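PDB 7L9R: deoxyhypusine synthase, putative from Entamoeba histolytica, which probably acts as a deoxyhypusine synthase, an NAD-dependent transferase that moves the aminobutyl group of spermidine onto a lysine of the eIF5A precursor. Local coordinates for residues L84-I89 with C114-V119; V261-I266 with N285-A290. All blocks are in the same frame, centred on the assembly; numbering follows the deposited sequence.

Contact 1: residues L84-I89 with C114-V119; sequences LKRCTI and CVDYIV
Ile89 O accepts two backbone N-H groups of the 114-119 segment, Asp116 N at 2.9 Å and, on a longer bond, Tyr117 N at 3.3 Å. The amide of the same isoleucine points into the Asp116 carboxylate, where Ile89 N donates to Asp116 OD2 at 2.9 Å, on the anti side and 22° out of plane. With CG beside the backbone N (chi1 -57°), the carboxylate of Asp116 lies against the Ile89 amide. Asp116 OD1 meets Arg86 NH2 at 3.3 Å in a salt bridge; the two side chains approach from opposite directions, with guanidinium and carboxylate planes 44° apart. Arg347, from near the C terminus, forms a second salt bridge, to Asp116 OD2, and also hydrogen-bonds to Cys87 O.

Apolar contacts fill in around this. Thr88 CG2 comes to the ring edge of Tyr117, 3.8 Å from Tyr117 CE2, while Ile89 CG2 touches Val115 CG1 at 4.0 Å, their side chains crossing at about a right angle. With two arginines and a backbone N-H on its carboxylate, Asp116 is probably ionised, and it ties the segment leading into strand 117-120 to strand 87-93 and the arginine before it.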
# COMPACT_ATOMS: atom_id res chain seq x y z
N LEU B 84 -22.56 30.32 19.03
CA LEU B 84 -21.34 30.99 18.61
C LEU B 84 -21.26 30.96 17.09
O LEU B 84 -21.32 29.89 16.49
CB LEU B 84 -20.12 30.32 19.23
CG LEU B 84 -19.99 30.46 20.75
CD1 LEU B 84 -18.68 29.84 21.22
CD2 LEU B 84 -20.06 31.93 21.15
N LYS B 85 -21.15 32.14 16.48
CA LYS B 85 -21.15 32.24 15.02
C LYS B 85 -19.71 32.10 14.52
O LYS B 85 -19.04 33.07 14.17
CB LYS B 85 -21.80 33.54 14.58
CG LYS B 85 -23.23 33.70 15.07
CD LYS B 85 -24.04 32.46 14.78
CE LYS B 85 -25.53 32.67 15.06
NZ LYS B 85 -25.81 33.00 16.48
N ARG B 86 -19.24 30.86 14.51
CA ARG B 86 -17.89 30.53 14.07
C ARG B 86 -17.88 29.09 13.59
O ARG B 86 -18.90 28.40 13.58
CB ARG B 86 -16.88 30.75 15.19
CG ARG B 86 -17.05 29.79 16.34
CD ARG B 86 -16.00 30.04 17.40
NE ARG B 86 -16.01 29.00 18.42
CZ ARG B 86 -15.08 28.86 19.35
NH1 ARG B 86 -14.05 29.70 19.43
NH2 ARG B 86 -15.17 27.86 20.22
N CYS B 87 -16.69 28.63 13.18
CA CYS B 87 -16.51 27.28 12.69
C CYS B 87 -16.28 26.34 13.87
O CYS B 87 -15.39 26.57 14.69
CB CYS B 87 -15.33 27.23 11.72
SG CYS B 87 -15.05 25.61 10.97
N THR B 88 -17.10 25.29 13.96
CA THR B 88 -16.86 24.21 14.91
C THR B 88 -15.77 23.30 14.34
O THR B 88 -15.77 23.00 13.15
CB THR B 88 -18.14 23.41 15.17
OG1 THR B 88 -19.16 24.28 15.68
CG2 THR B 88 -17.89 22.31 16.18
N ILE B 89 -14.81 22.91 15.18
CA ILE B 89 -13.63 22.20 14.73
C ILE B 89 -13.55 20.84 15.41
O ILE B 89 -13.54 20.75 16.64
CB ILE B 89 -12.35 23.01 14.98
CG1 ILE B 89 -12.45 24.37 14.28
CG2 ILE B 89 -11.12 22.24 14.52
CD1 ILE B 89 -11.20 25.21 14.36
N CYS B 114 -8.45 25.19 21.05
CA CYS B 114 -8.28 25.28 19.60
C CYS B 114 -9.25 24.39 18.85
O CYS B 114 -9.48 24.62 17.65
CB CYS B 114 -6.85 24.90 19.22
SG CYS B 114 -5.62 26.06 19.83
N VAL B 115 -9.79 23.36 19.50
CA VAL B 115 -10.76 22.46 18.88
C VAL B 115 -11.94 22.29 19.83
O VAL B 115 -11.86 22.57 21.03
CB VAL B 115 -10.14 21.09 18.53
CG1 VAL B 115 -8.91 21.28 17.65
CG2 VAL B 115 -9.79 20.31 19.79
N ASP B 116 -13.06 21.84 19.27
CA ASP B 116 -14.30 21.71 20.01
C ASP B 116 -14.67 20.27 20.34
O ASP B 116 -15.31 20.03 21.37
CB ASP B 116 -15.44 22.35 19.22
CG ASP B 116 -15.17 23.81 18.90
OD1 ASP B 116 -14.85 24.57 19.84
OD2 ASP B 116 -15.26 24.19 17.71
N TYR B 117 -14.27 19.32 19.51
CA TYR B 117 -14.60 17.92 19.70
C TYR B 117 -13.43 17.08 19.23
O TYR B 117 -12.71 17.46 18.30
CB TYR B 117 -15.85 17.49 18.92
CG TYR B 117 -17.12 18.18 19.33
CD1 TYR B 117 -17.86 17.72 20.41
CD2 TYR B 117 -17.61 19.28 18.62
CE1 TYR B 117 -19.04 18.34 20.79
CE2 TYR B 117 -18.79 19.91 19.00
CZ TYR B 117 -19.50 19.43 20.09
OH TYR B 117 -20.68 20.03 20.47
N ILE B 118 -13.26 15.92 19.86
CA ILE B 118 -12.25 14.95 19.46
C ILE B 118 -12.94 13.62 19.19
O ILE B 118 -13.89 13.24 19.88
CB ILE B 118 -11.17 14.80 20.54
CG1 ILE B 118 -10.28 16.04 20.59
CG2 ILE B 118 -10.32 13.56 20.30
CD1 ILE B 118 -9.20 15.96 21.63
N VAL B 119 -12.49 12.94 18.14
CA VAL B 119 -12.86 11.56 17.87
C VAL B 119 -11.58 10.75 17.84
O VAL B 119 -10.60 11.17 17.20
CB VAL B 119 -13.64 11.41 16.55
CG1 VAL B 119 -14.06 9.96 16.36
CG2 VAL B 119 -14.86 12.32 16.54

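Contact 2: residues V261-I266 with N285-A290. Unlike the reference sequence in segment 285-290: Glu286 (reference Gly).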
# COMPACT_ATOMS: atom_id res chain seq x y z
N VAL B 261 -22.90 26.25 12.95
CA VAL B 261 -22.97 27.25 11.89
C VAL B 261 -22.00 26.90 10.76
O VAL B 261 -22.32 27.09 9.58
CB VAL B 261 -22.70 28.65 12.47
CG1 VAL B 261 -22.49 29.66 11.36
CG2 VAL B 261 -23.86 29.09 13.36
N GLU B 262 -20.82 26.39 11.10
CA GLU B 262 -19.79 26.06 10.12
C GLU B 262 -18.93 24.95 10.72
O GLU B 262 -18.68 24.94 11.93
CB GLU B 262 -18.95 27.29 9.77
CG GLU B 262 -18.03 27.12 8.57
CD GLU B 262 -18.71 27.52 7.27
OE1 GLU B 262 -19.94 27.71 7.28
OE2 GLU B 262 -18.01 27.64 6.25
N THR B 263 -18.48 24.02 9.88
CA THR B 263 -17.78 22.82 10.33
C THR B 263 -16.37 22.74 9.74
O THR B 263 -16.16 22.99 8.55
CB THR B 263 -18.53 21.54 9.93
OG1 THR B 263 -18.57 21.44 8.50
CG2 THR B 263 -19.93 21.54 10.48
N GLY B 264 -15.42 22.38 10.59
CA GLY B 264 -14.08 22.03 10.13
C GLY B 264 -13.66 20.70 10.70
O GLY B 264 -13.94 20.39 11.85
N VAL B 265 -12.96 19.91 9.88
CA VAL B 265 -12.60 18.55 10.24
C VAL B 265 -11.13 18.33 9.95
O VAL B 265 -10.66 18.64 8.85
CB VAL B 265 -13.48 17.52 9.50
CG1 VAL B 265 -12.94 16.14 9.70
CG2 VAL B 265 -14.89 17.59 10.02
N ILE B 266 -10.41 17.80 10.93
CA ILE B 266 -9.00 17.45 10.81
C ILE B 266 -8.86 16.01 11.30
O ILE B 266 -9.17 15.72 12.46
CB ILE B 266 -8.09 18.38 11.64
CG1 ILE B 266 -8.36 19.84 11.27
CG2 ILE B 266 -6.61 18.03 11.42
CD1 ILE B 266 -7.71 20.82 12.23
N ASN B 285 -22.65 14.66 4.00
CA ASN B 285 -21.68 15.22 3.07
C ASN B 285 -20.42 15.62 3.82
O ASN B 285 -20.38 15.63 5.05
CB ASN B 285 -22.25 16.44 2.32
CG ASN B 285 -23.05 16.05 1.10
OD1 ASN B 285 -22.56 15.32 0.24
ND2 ASN B 285 -24.28 16.54 1.01
N GLU B 286 -19.38 15.95 3.06
CA GLU B 286 -18.15 16.41 3.67
C GLU B 286 -18.37 17.72 4.42
O GLU B 286 -19.43 18.35 4.34
CB GLU B 286 -17.05 16.57 2.61
CG GLU B 286 -16.62 15.26 1.95
CD GLU B 286 -15.11 15.13 1.84
OE1 GLU B 286 -14.40 16.13 2.10
OE2 GLU B 286 -14.64 14.03 1.49
N ALA B 287 -17.36 18.12 5.19
CA ALA B 287 -17.44 19.32 6.00
C ALA B 287 -17.14 20.55 5.14
O ALA B 287 -16.68 20.44 4.00
CB ALA B 287 -16.47 19.24 7.17
N ASP B 288 -17.43 21.73 5.69
CA ASP B 288 -17.10 22.96 4.97
C ASP B 288 -15.59 23.06 4.75
O ASP B 288 -15.15 23.49 3.68
CB ASP B 288 -17.60 24.18 5.75
CG ASP B 288 -19.10 24.19 5.92
OD1 ASP B 288 -19.83 24.13 4.90
OD2 ASP B 288 -19.56 24.27 7.08
N PHE B 289 -14.80 22.68 5.76
CA PHE B 289 -13.35 22.61 5.67
C PHE B 289 -12.89 21.25 6.17
O PHE B 289 -13.37 20.78 7.21
CB PHE B 289 -12.68 23.72 6.49
CG PHE B 289 -13.13 25.11 6.14
CD1 PHE B 289 -12.70 25.73 4.97
CD2 PHE B 289 -13.98 25.82 6.98
CE1 PHE B 289 -13.11 27.01 4.65
CE2 PHE B 289 -14.39 27.10 6.67
CZ PHE B 289 -13.96 27.70 5.50
N ALA B 290 -11.97 20.63 5.45
CA ALA B 290 -11.52 19.30 5.85
C ALA B 290 -10.05 19.12 5.49
O ALA B 290 -9.61 19.49 4.41
CB ALA B 290 -12.36 18.20 5.19
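Asp288 and Thr263 bind each other through a reciprocal pair of bonds, each side chain taking the other's backbone amide. Thr263 N donates to Asp288 OD2 at 3.0 Å, using the anti lone pair of that oxygen, and Asp288 N donates to Thr263 OG1, also at 3.0 Å and nearly straight (167°). The threonine hydroxyl reaches that amide because OG1 sits between its own backbone N and carbonyl carbon (chi1 64°); there it also packs against the methyl of Ala287, whose CB is 3.3 Å from Thr263 OG1. The Ala287 methyl goes on to touch Val265, with Ala287 CB 3.7 Å from Val265 CG2.

Glu262 lays its carboxylate over that of Asp288, the planes stacked and only 18° apart, with Glu262 OE1 3.5 Å from Asp288 OD2. The closeness of two acids would be expected to raise the pKa of one of them, although the Thr263 N-H bond offsets part of the charge on Asp288. The chain of Glu262 is bent at its second torsion, which carries Glu262 OE2 to the Phe289 ring, 3.7 Å from Phe289 CE2. The Phe289 side chain also packs on Ile60 and Met64 of helix 51-66.

Beyond the loop, regular pairing takes over. Phe289 N donates to Thr263 O, and Val265 N to Phe289 O at 2.8 Å, so Gly264 pairs with Phe289; a further backbone bond between Val265 and Val291 brings Val265 opposite Ala290. This is the parallel register of neighbouring strands 262-268 and 289-294 in the six-stranded sheet, its 3-2-1-4-5-6 order being that of the Rossmann-like fold of deoxyhypusine synthases.

After the helices 37-47, 51-66 and 71-76 the chain enters strand 87-93, passes through helices 95-99 and 102-111, and returns at 114-119, where contact 1 closes that strand-helix-strand excursion. Much later, after helix 247-258, it runs into strand 262-268; contact 2 closes the following, helix-free excursion through the small antiparallel pair 277-278 and 284-285. The two contacts therefore neither nest nor cross, but lie in series. In space they adjoin because strands 87-93 and 262-268 are sheet neighbours: Thr88 N lies 2.6 Å from Glu262 O, and Thr88 O 2.7 Å from Gly264 N, both probable hydrogen bonds. With those bonds between them, they tie together four strands adjacent in the sheet: 117-120, 87-93, 262-268 and 289-294.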